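Local coordinates for protein MIP07328p (Drosophila melanogaster, PDB 6FKK) that probably acts as a chemorepellent axon guidance cue of the semaphorin family, its extracellular sema domain likely to bind a cell-surface receptor, at residues L60-T65 and R108-T113; Y85-A90 and C100-Y105; A42-Y47 and D81-L86. One frame throughout, in Å; residues are numbered along the deposited sequence.

Contact 1 (L60-T65 and R108-T113); sequences LEWHST and RCRHYT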
loop_
_atom_site.group_PDB
_atom_site.type_symbol
_atom_site.label_atom_id
_atom_site.label_comp_id
_atom_site.label_asym_id
_atom_site.label_seq_id
_atom_site.Cartn_x
_atom_site.Cartn_y
_atom_site.Cartn_z
ATOM N N LEU A 60 2.601 20.469 15.109
ATOM C CA LEU A 60 1.409 21.262 14.842
ATOM C C LEU A 60 0.237 20.602 15.555
ATOM O O LEU A 60 -0.103 19.451 15.258
ATOM C CB LEU A 60 1.146 21.373 13.336
ATOM C CG LEU A 60 0.295 22.528 12.798
ATOM C CD1 LEU A 60 0.513 22.669 11.301
ATOM C CD2 LEU A 60 -1.183 22.331 13.096
ATOM N N GLU A 61 -0.370 21.321 16.496
ATOM C CA GLU A 61 -1.458 20.796 17.307
ATOM C C GLU A 61 -2.792 21.363 16.840
ATOM O O GLU A 61 -2.886 22.536 16.463
ATOM C CB GLU A 61 -1.239 21.110 18.791
ATOM C CG GLU A 61 -0.103 20.317 19.424
ATOM C CD GLU A 61 0.056 20.593 20.907
ATOM O OE1 GLU A 61 -0.248 21.724 21.341
ATOM O OE2 GLU A 61 0.481 19.676 21.642
ATOM N N TRP A 62 -3.823 20.520 16.875
ATOM C CA TRP A 62 -5.143 20.880 16.367
ATOM C C TRP A 62 -6.168 20.069 17.147
ATOM O O TRP A 62 -6.238 18.846 16.992
ATOM C CB TRP A 62 -5.234 20.606 14.866
ATOM C CG TRP A 62 -6.501 21.062 14.211
ATOM C CD1 TRP A 62 -7.580 21.641 14.813
ATOM C CD2 TRP A 62 -6.819 20.974 12.818
ATOM N NE1 TRP A 62 -8.550 21.917 13.880
ATOM C CE2 TRP A 62 -8.106 21.518 12.647
ATOM C CE3 TRP A 62 -6.139 20.487 11.697
ATOM C CZ2 TRP A 62 -8.729 21.587 11.403
ATOM C CZ3 TRP A 62 -6.757 20.559 10.462
ATOM C CH2 TRP A 62 -8.039 21.104 10.326
ATOM N N HIS A 63 -6.958 20.742 17.977
ATOM C CA HIS A 63 -7.879 20.080 18.887
ATOM C C HIS A 63 -9.323 20.376 18.509
ATOM O O HIS A 63 -9.627 21.409 17.905
ATOM C CB HIS A 63 -7.629 20.515 20.334
ATOM C CG HIS A 63 -6.310 20.063 20.876
ATOM N ND1 HIS A 63 -6.166 18.909 21.615
ATOM C CD2 HIS A 63 -5.073 20.606 20.780
ATOM C CE1 HIS A 63 -4.898 18.762 21.954
ATOM N NE2 HIS A 63 -4.214 19.777 21.459
ATOM N N SER A 64 -10.208 19.454 18.876
ATOM C CA SER A 64 -11.635 19.637 18.657
ATOM C C SER A 64 -12.208 20.551 19.730
ATOM O O SER A 64 -11.903 20.398 20.916
ATOM C CB SER A 64 -12.359 18.291 18.674
ATOM O OG SER A 64 -11.936 17.465 17.605
ATOM N N THR A 65 -13.037 21.502 19.308
ATOM C CA THR A 65 -13.731 22.352 20.264
ATOM C C THR A 65 -14.600 21.500 21.179
ATOM O O THR A 65 -15.080 20.429 20.798
ATOM C CB THR A 65 -14.594 23.383 19.537
ATOM O OG1 THR A 65 -15.755 22.738 18.999
ATOM C CG2 THR A 65 -13.811 24.022 18.401
ATOM N N ARG A 108 -12.988 18.263 8.890
ATOM C CA ARG A 108 -12.734 19.578 8.320
ATOM C C ARG A 108 -11.378 19.561 7.627
ATOM O O ARG A 108 -10.530 18.709 7.902
ATOM C CB ARG A 108 -12.762 20.677 9.394
ATOM C CG ARG A 108 -13.981 20.647 10.305
ATOM C CD ARG A 108 -15.196 21.270 9.642
ATOM N NE ARG A 108 -15.042 22.713 9.480
ATOM C CZ ARG A 108 -16.013 23.525 9.076
ATOM N NH1 ARG A 108 -17.214 23.037 8.795
ATOM N NH2 ARG A 108 -15.785 24.826 8.956
ATOM N N CYS A 109 -11.181 20.517 6.719
ATOM C CA CYS A 109 -9.901 20.721 6.056
ATOM C C CYS A 109 -9.442 22.160 6.253
ATOM O O CYS A 109 -10.258 23.075 6.403
ATOM C CB CYS A 109 -9.975 20.409 4.556
ATOM S SG CYS A 109 -10.105 18.654 4.129
ATOM N N ARG A 110 -8.125 22.354 6.246
ATOM C CA ARG A 110 -7.538 23.671 6.435
ATOM C C ARG A 110 -6.371 23.862 5.480
ATOM O O ARG A 110 -5.724 22.900 5.059
ATOM C CB ARG A 110 -7.044 23.884 7.872
ATOM C CG ARG A 110 -8.112 24.292 8.872
ATOM C CD ARG A 110 -7.469 24.634 10.208
ATOM N NE ARG A 110 -8.447 24.805 11.278
ATOM C CZ ARG A 110 -8.127 24.931 12.562
ATOM N NH1 ARG A 110 -6.854 24.899 12.933
ATOM N NH2 ARG A 110 -9.077 25.083 13.474
ATOM N N HIS A 111 -6.107 25.122 5.149
ATOM C CA HIS A 111 -4.933 25.516 4.385
ATOM C C HIS A 111 -4.031 26.370 5.266
ATOM O O HIS A 111 -4.511 27.234 6.007
ATOM C CB HIS A 111 -5.327 26.286 3.122
ATOM C CG HIS A 111 -6.135 25.481 2.152
ATOM N ND1 HIS A 111 -7.459 25.164 2.369
ATOM C CD2 HIS A 111 -5.805 24.927 0.962
ATOM C CE1 HIS A 111 -7.911 24.451 1.353
ATOM N NE2 HIS A 111 -6.927 24.293 0.486
ATOM N N TYR A 112 -2.725 26.123 5.187
ATOM C CA TYR A 112 -1.761 26.763 6.070
ATOM C C TYR A 112 -0.683 27.473 5.262
ATOM O O TYR A 112 -0.495 27.220 4.069
ATOM C CB TYR A 112 -1.111 25.747 7.021
ATOM C CG TYR A 112 -2.008 25.300 8.153
ATOM C CD1 TYR A 112 -2.883 24.234 7.994
ATOM C CD2 TYR A 112 -1.975 25.943 9.385
ATOM C CE1 TYR A 112 -3.703 23.821 9.030
ATOM C CE2 TYR A 112 -2.792 25.538 10.426
ATOM C CZ TYR A 112 -3.654 24.478 10.243
ATOM O OH TYR A 112 -4.466 24.072 11.278
ATOM N N THR A 113 0.024 28.373 5.940
ATOM C CA THR A 113 1.142 29.098 5.346
ATOM C C THR A 113 2.176 29.459 6.408
ATOM O O THR A 113 1.835 29.999 7.461
ATOM C CB THR A 113 0.679 30.383 4.644
ATOM O OG1 THR A 113 -0.157 30.047 3.530
ATOM C CG2 THR A 113 1.879 31.181 4.156
#

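Contact 2 (Y85-A90 and C100-Y105); sequences YLRVYA and CGTNSY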
loop_
_atom_site.group_PDB
_atom_site.type_symbol
_atom_site.label_atom_id
_atom_site.label_comp_id
_atom_site.label_asym_id
_atom_site.label_seq_id
_atom_site.Cartn_x
_atom_site.Cartn_y
_atom_site.Cartn_z
ATOM N N TYR A 85 -8.125 13.291 14.781
ATOM C CA TYR A 85 -7.047 12.506 14.193
ATOM C C TYR A 85 -6.758 13.053 12.802
ATOM O O TYR A 85 -7.599 12.959 11.903
ATOM C CB TYR A 85 -7.423 11.027 14.137
ATOM C CG TYR A 85 -7.652 10.400 15.494
ATOM C CD1 TYR A 85 -8.902 10.444 16.100
ATOM C CD2 TYR A 85 -6.620 9.762 16.168
ATOM C CE1 TYR A 85 -9.114 9.873 17.341
ATOM C CE2 TYR A 85 -6.824 9.187 17.409
ATOM C CZ TYR A 85 -8.071 9.246 17.991
ATOM O OH TYR A 85 -8.273 8.675 19.227
ATOM N N LEU A 86 -5.572 13.628 12.622
ATOM C CA LEU A 86 -5.195 14.165 11.321
ATOM C C LEU A 86 -4.854 13.024 10.371
ATOM O O LEU A 86 -4.092 12.117 10.722
ATOM C CB LEU A 86 -4.011 15.124 11.457
ATOM C CG LEU A 86 -4.340 16.532 11.965
ATOM C CD1 LEU A 86 -4.533 16.558 13.475
ATOM C CD2 LEU A 86 -3.265 17.519 11.541
ATOM N N ARG A 87 -5.426 13.068 9.168
ATOM C CA ARG A 87 -5.326 11.947 8.243
ATOM C C ARG A 87 -5.030 12.336 6.802
ATOM O O ARG A 87 -4.849 11.438 5.974
ATOM C CB ARG A 87 -6.625 11.123 8.275
ATOM C CG ARG A 87 -6.800 10.276 9.524
ATOM C CD ARG A 87 -5.808 9.126 9.539
ATOM N NE ARG A 87 -5.980 8.259 10.701
ATOM C CZ ARG A 87 -5.277 8.367 11.823
ATOM N NH1 ARG A 87 -4.350 9.308 11.940
ATOM N NH2 ARG A 87 -5.500 7.531 12.827
ATOM N N VAL A 88 -4.986 13.625 6.465
ATOM C CA VAL A 88 -4.788 14.060 5.084
ATOM C C VAL A 88 -3.788 15.208 5.070
ATOM O O VAL A 88 -4.005 16.231 5.728
ATOM C CB VAL A 88 -6.103 14.500 4.414
ATOM C CG1 VAL A 88 -5.833 15.026 3.014
ATOM C CG2 VAL A 88 -7.097 13.351 4.369
ATOM N N TYR A 89 -2.701 15.046 4.316
ATOM C CA TYR A 89 -1.721 16.100 4.102
ATOM C C TYR A 89 -1.385 16.191 2.621
ATOM O O TYR A 89 -1.269 15.170 1.937
ATOM C CB TYR A 89 -0.434 15.864 4.908
ATOM C CG TYR A 89 0.738 16.694 4.421
ATOM C CD1 TYR A 89 0.827 18.048 4.715
ATOM C CD2 TYR A 89 1.750 16.123 3.658
ATOM C CE1 TYR A 89 1.893 18.810 4.265
ATOM C CE2 TYR A 89 2.819 16.878 3.205
ATOM C CZ TYR A 89 2.885 18.219 3.511
ATOM O OH TYR A 89 3.947 18.971 3.063
ATOM N N ALA A 90 -1.220 17.419 2.135
ATOM C CA ALA A 90 -0.847 17.647 0.747
ATOM C C ALA A 90 -0.183 19.010 0.631
ATOM O O ALA A 90 -0.655 19.987 1.218
ATOM C CB ALA A 90 -2.064 17.566 -0.182
ATOM N N CYS A 100 -6.283 17.930 6.857
ATOM C CA CYS A 100 -7.644 17.510 7.157
ATOM C C CYS A 100 -7.615 16.488 8.285
ATOM O O CYS A 100 -6.730 15.629 8.332
ATOM C CB CYS A 100 -8.332 16.910 5.920
ATOM S SG CYS A 100 -8.234 17.900 4.395
ATOM N N GLY A 101 -8.588 16.585 9.191
ATOM C CA GLY A 101 -8.657 15.681 10.321
ATOM C C GLY A 101 -10.087 15.259 10.596
ATOM O O GLY A 101 -11.045 15.874 10.123
ATOM N N THR A 102 -10.213 14.188 11.387
ATOM C CA THR A 102 -11.533 13.649 11.703
ATOM C C THR A 102 -12.362 14.649 12.499
ATOM O O THR A 102 -13.561 14.814 12.241
ATOM C CB THR A 102 -11.398 12.335 12.472
ATOM O OG1 THR A 102 -10.899 12.598 13.791
ATOM C CG2 THR A 102 -10.442 11.395 11.755
ATOM N N ASN A 103 -11.742 15.319 13.474
ATOM C CA ASN A 103 -12.395 16.362 14.268
ATOM C C ASN A 103 -13.670 15.838 14.932
ATOM O O ASN A 103 -14.759 16.394 14.772
ATOM C CB ASN A 103 -12.679 17.600 13.413
ATOM C CG ASN A 103 -13.254 18.753 14.217
ATOM O OD1 ASN A 103 -12.972 18.897 15.406
ATOM N ND2 ASN A 103 -14.079 19.570 13.572
ATOM N N SER A 104 -13.522 14.745 15.678
ATOM C CA SER A 104 -14.614 14.164 16.459
ATOM C C SER A 104 -15.836 13.895 15.585
ATOM O O SER A 104 -16.948 14.351 15.867
ATOM C CB SER A 104 -14.969 15.065 17.643
ATOM O OG SER A 104 -13.824 15.351 18.426
ATOM N N TYR A 105 -15.614 13.149 14.500
ATOM C CA TYR A 105 -16.660 12.813 13.535
ATOM C C TYR A 105 -17.311 14.063 12.948
ATOM O O TYR A 105 -18.508 14.076 12.649
ATOM C CB TYR A 105 -17.713 11.888 14.156
ATOM C CG TYR A 105 -17.207 10.483 14.407
ATOM C CD1 TYR A 105 -16.311 10.219 15.434
ATOM C CD2 TYR A 105 -17.628 9.420 13.616
ATOM C CE1 TYR A 105 -15.845 8.937 15.666
ATOM C CE2 TYR A 105 -17.169 8.134 13.842
ATOM C CZ TYR A 105 -16.277 7.898 14.868
ATOM O OH TYR A 105 -15.816 6.622 15.097
#

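Contact 3 (A42-Y47 and D81-L86); sequences AKDVIY and DCHNYL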
loop_
_atom_site.group_PDB
_atom_site.type_symbol
_atom_site.label_atom_id
_atom_site.label_comp_id
_atom_site.label_asym_id
_atom_site.label_seq_id
_atom_site.Cartn_x
_atom_site.Cartn_y
_atom_site.Cartn_z
ATOM N N ALA A 42 -1.531 12.200 13.961
ATOM C CA ALA A 42 -1.897 11.541 15.207
ATOM C C ALA A 42 -3.150 12.143 15.822
ATOM O O ALA A 42 -3.863 12.917 15.175
ATOM C CB ALA A 42 -0.745 11.626 16.209
ATOM N N LYS A 43 -3.421 11.789 17.076
ATOM C CA LYS A 43 -4.540 12.368 17.809
ATOM C C LYS A 43 -4.216 13.813 18.155
ATOM O O LYS A 43 -3.278 14.082 18.914
ATOM C CB LYS A 43 -4.828 11.556 19.068
ATOM C CG LYS A 43 -5.891 12.173 19.963
ATOM C CD LYS A 43 -6.216 11.284 21.152
ATOM C CE LYS A 43 -4.984 11.014 21.999
ATOM N NZ LYS A 43 -5.319 10.281 23.252
ATOM N N ASP A 44 -4.971 14.743 17.568
ATOM C CA ASP A 44 -4.896 16.169 17.873
ATOM C C ASP A 44 -3.579 16.809 17.444
ATOM O O ASP A 44 -3.424 18.030 17.546
ATOM C CB ASP A 44 -5.128 16.412 19.370
ATOM C CG ASP A 44 -6.536 16.056 19.812
ATOM O OD1 ASP A 44 -7.460 16.117 18.974
ATOM O OD2 ASP A 44 -6.718 15.720 21.001
ATOM N N VAL A 45 -2.622 16.011 16.967
ATOM C CA VAL A 45 -1.293 16.510 16.627
ATOM C C VAL A 45 -0.831 15.866 15.326
ATOM O O VAL A 45 -1.211 14.738 14.997
ATOM C CB VAL A 45 -0.263 16.235 17.754
ATOM C CG1 VAL A 45 1.051 16.940 17.468
ATOM C CG2 VAL A 45 -0.799 16.662 19.116
ATOM N N ILE A 46 -0.016 16.604 14.575
ATOM C CA ILE A 46 0.777 16.062 13.479
ATOM C C ILE A 46 2.236 16.408 13.753
ATOM O O ILE A 46 2.549 17.543 14.134
ATOM C CB ILE A 46 0.317 16.596 12.109
ATOM C CG1 ILE A 46 1.202 16.046 10.990
ATOM C CG2 ILE A 46 0.305 18.115 12.094
ATOM C CD1 ILE A 46 0.802 16.515 9.608
ATOM N N TYR A 47 3.121 15.428 13.582
ATOM C CA TYR A 47 4.517 15.545 13.984
ATOM C C TYR A 47 5.436 15.550 12.769
ATOM O O TYR A 47 5.255 14.760 11.836
ATOM C CB TYR A 47 4.922 14.394 14.913
ATOM C CG TYR A 47 4.078 14.257 16.162
ATOM C CD1 TYR A 47 2.928 13.478 16.167
ATOM C CD2 TYR A 47 4.441 14.893 17.343
ATOM C CE1 TYR A 47 2.158 13.344 17.307
ATOM C CE2 TYR A 47 3.676 14.764 18.490
ATOM C CZ TYR A 47 2.536 13.988 18.465
ATOM O OH TYR A 47 1.771 13.856 19.600
ATOM N N ASP A 81 -12.775 8.152 20.405
ATOM C CA ASP A 81 -13.229 8.517 19.070
ATOM C C ASP A 81 -13.416 10.022 18.922
ATOM O O ASP A 81 -13.187 10.566 17.835
ATOM C CB ASP A 81 -14.533 7.792 18.743
ATOM C CG ASP A 81 -14.305 6.398 18.190
ATOM O OD1 ASP A 81 -13.270 6.175 17.524
ATOM O OD2 ASP A 81 -15.172 5.528 18.413
ATOM N N CYS A 82 -13.814 10.708 19.995
ATOM C CA CYS A 82 -14.105 12.142 19.942
ATOM C C CYS A 82 -12.813 12.941 20.123
ATOM O O CYS A 82 -12.592 13.635 21.118
ATOM C CB CYS A 82 -15.154 12.513 20.980
ATOM S SG CYS A 82 -16.759 11.725 20.706
ATOM N N HIS A 83 -11.946 12.824 19.118
ATOM C CA HIS A 83 -10.726 13.609 19.017
ATOM C C HIS A 83 -10.546 14.015 17.559
ATOM O O HIS A 83 -11.385 13.722 16.703
ATOM C CB HIS A 83 -9.510 12.829 19.534
ATOM C CG HIS A 83 -9.344 12.885 21.020
ATOM N ND1 HIS A 83 -8.605 13.862 21.650
ATOM C CD2 HIS A 83 -9.820 12.082 22.002
ATOM C CE1 HIS A 83 -8.632 13.661 22.955
ATOM N NE2 HIS A 83 -9.363 12.586 23.195
ATOM N N ASN A 84 -9.442 14.695 17.275
ATOM C CA ASN A 84 -9.139 15.172 15.927
ATOM C C ASN A 84 -7.900 14.431 15.430
ATOM O O ASN A 84 -6.769 14.877 15.623
ATOM C CB ASN A 84 -8.933 16.683 15.908
ATOM C CG ASN A 84 -8.749 17.224 14.505
ATOM O OD1 ASN A 84 -9.212 16.629 13.532
ATOM N ND2 ASN A 84 -8.067 18.357 14.392
ATOM N N TYR A 85 -8.125 13.291 14.781
ATOM C CA TYR A 85 -7.047 12.506 14.193
ATOM C C TYR A 85 -6.758 13.053 12.802
ATOM O O TYR A 85 -7.599 12.959 11.903
ATOM C CB TYR A 85 -7.423 11.027 14.137
ATOM C CG TYR A 85 -7.652 10.400 15.494
ATOM C CD1 TYR A 85 -8.902 10.444 16.100
ATOM C CD2 TYR A 85 -6.620 9.762 16.168
ATOM C CE1 TYR A 85 -9.114 9.873 17.341
ATOM C CE2 TYR A 85 -6.824 9.187 17.409
ATOM C CZ TYR A 85 -8.071 9.246 17.991
ATOM O OH TYR A 85 -8.273 8.675 19.227
ATOM N N LEU A 86 -5.572 13.628 12.622
ATOM C CA LEU A 86 -5.195 14.165 11.321
ATOM C C LEU A 86 -4.854 13.024 10.371
ATOM O O LEU A 86 -4.092 12.117 10.722
ATOM C CB LEU A 86 -4.011 15.124 11.457
ATOM C CG LEU A 86 -4.340 16.532 11.965
ATOM C CD1 LEU A 86 -4.533 16.558 13.475
ATOM C CD2 LEU A 86 -3.265 17.519 11.541
#

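Contact 1 (L60-T65 and R108-T113)
R110 lays its guanidinium flat on the indole of W62, the two planes 21° apart, where two four-stranded antiparallel sheets of the sema-domain beta-propeller face each other. W62 follows strand 56-61, an outermost strand of one sheet, and R110 belongs to strand 108-112 of the next. With the CA atoms of W62 and R110 10.6 Å apart, the backbones do not pair; side chains fill the gap. The R110 chain is extended from CG to NE and runs across the indole: its CD sits over the six-membered ring, 3.8 Å from the centroid, while CZ lies off-centre over the five-membered ring at 3.7 Å, a cation-pi contact. W62 has CG anti to its N (chi1 -174°), which swings the indole across the gap to lie against R110. The hydroxyl of Y112 stands over the same indole face, near its rim. L60 CD1 lies over one face of the Y112 ring, and L60 CD2 is 4.3 Å from Y112 CZ. D138 makes salt bridges to NE of both R108 and R110, which probably steadies the stacked guanidinium. R110 NH1 donates to Y112 OH over 3.0 Å, nearly straight at 161°, with the oxygen in the guanidinium plane.

Contact 2 (Y85-A90 and C100-Y105)
C100 pairs with V88 as an antiparallel hydrogen-bonded pair, C100 N reaching V88 O at 3.1 Å, and their side chains meet on one face of the sheet with the CB atoms of V88 and C100 3.6 Å apart. The C100 carbonyl then accepts twice, from R87 N at 3.0 Å and from V88 N at 3.2 Å. Two residues facing one define a classic beta bulge, and the backbone of R87 (psi -5°) departs from extended geometry so that both N-H groups converge on C100 O. The R87 bond lies in the carbonyl plane, whereas the V88 donor is tilted from it. G101 comes next, opposite L86 in a non-hydrogen-bonded pair with CA atoms only 3.9 Å apart; its CA also makes a C-H...O contact with Y85 O. T102 grips Y85 twice: T102 N donates to Y85 O at 2.9 Å, from above the carbonyl plane, and T102 OG1 accepts from Y85 N at 3.0 Å. With chi1 at 70°, OG1 sits between its own N and carbonyl carbon and also lies at the edge of the Y85 ring. A valine here would probably leave Y85 N without its acceptor. N103 then turns away, its OD1 bonded to S64 OG, and S104 and Y105 lead off, the Y105 ring meeting that of F170. The bulge lies at the open end of the hairpin of strands 86-91 and 97-101, away from its turn; strand 108-112 flanks strand 97-101, joined by the C100-C109 disulfide, while Y155 of strand 154-158 packs on V88.

Contact 3 (A42-Y47 and D81-L86)
D44 and H83 both carry CG beside the backbone N, chi1 -66° and -83°, and these turns bring carboxylate and imidazole together. H83 ND1 donates to D44 OD2 over 2.7 Å, the oxygen close to the imidazole plane, with ring and carboxylate planes 46° apart. D44 OD1 accepts from N84 N at 3.0 Å, so one carboxylate holds two successive residues; both donors come from the syn side, somewhat out of the carboxylate plane. K43 runs extended through chi1 and chi2, which lays CD over the centre of the H83 ring, 3.6 Å from the centroid, in a CH-pi contact; chi3 then bends the chain aside. The imidazole is also fixed at NE2 by E79 OE1, and two carboxylates on one ring would probably favour its protonated form. In the propeller, K43 and D44 form the turn of the hairpin between strands 37-41 and 45-50, and H83-Y85 ends the connection leading into strand 86-91 of the next sheet. Backbone bonds dock the two: D44 N to N84 O at 2.7 Å and L86 N to A42 O at 3.2 Å, K43 and Y85 forming a single bridge. K43 CB approaches Y85 CE2 to 3.5 Å, while the lysine amino group reaches T25 OG1. Beyond the turn, I46 and L86 cross at about a right angle, I46 CG2 touching L86 CD2 at 3.7 Å, with L99 packing against both.

How the contacts relate
The three contacts cluster at the junction of two consecutive propeller sheets. The centre of contact 2 lies about 8 Å from that of contact 1 and about 7 Å from that of contact 3; the centres of contacts 1 and 3 are about 10 Å apart. The disulfide linking contacts 1 and 2 spans 2.0 Å from C109 SG to C100 SG. Contact 1 meets contact 3 through a probable hydrogen bond between L60 O and I46 N (2.9 Å). Contacts 2 and 3 share Y85 and L86, and S104 N makes a probable hydrogen bond to H83 O (2.6 Å). L99 of strand 97-101 also packs on L60, W62 and Y112. An attached glycan touches Y89, and the K43 side chain lies about 7 Å from an N-acetylglucosamine.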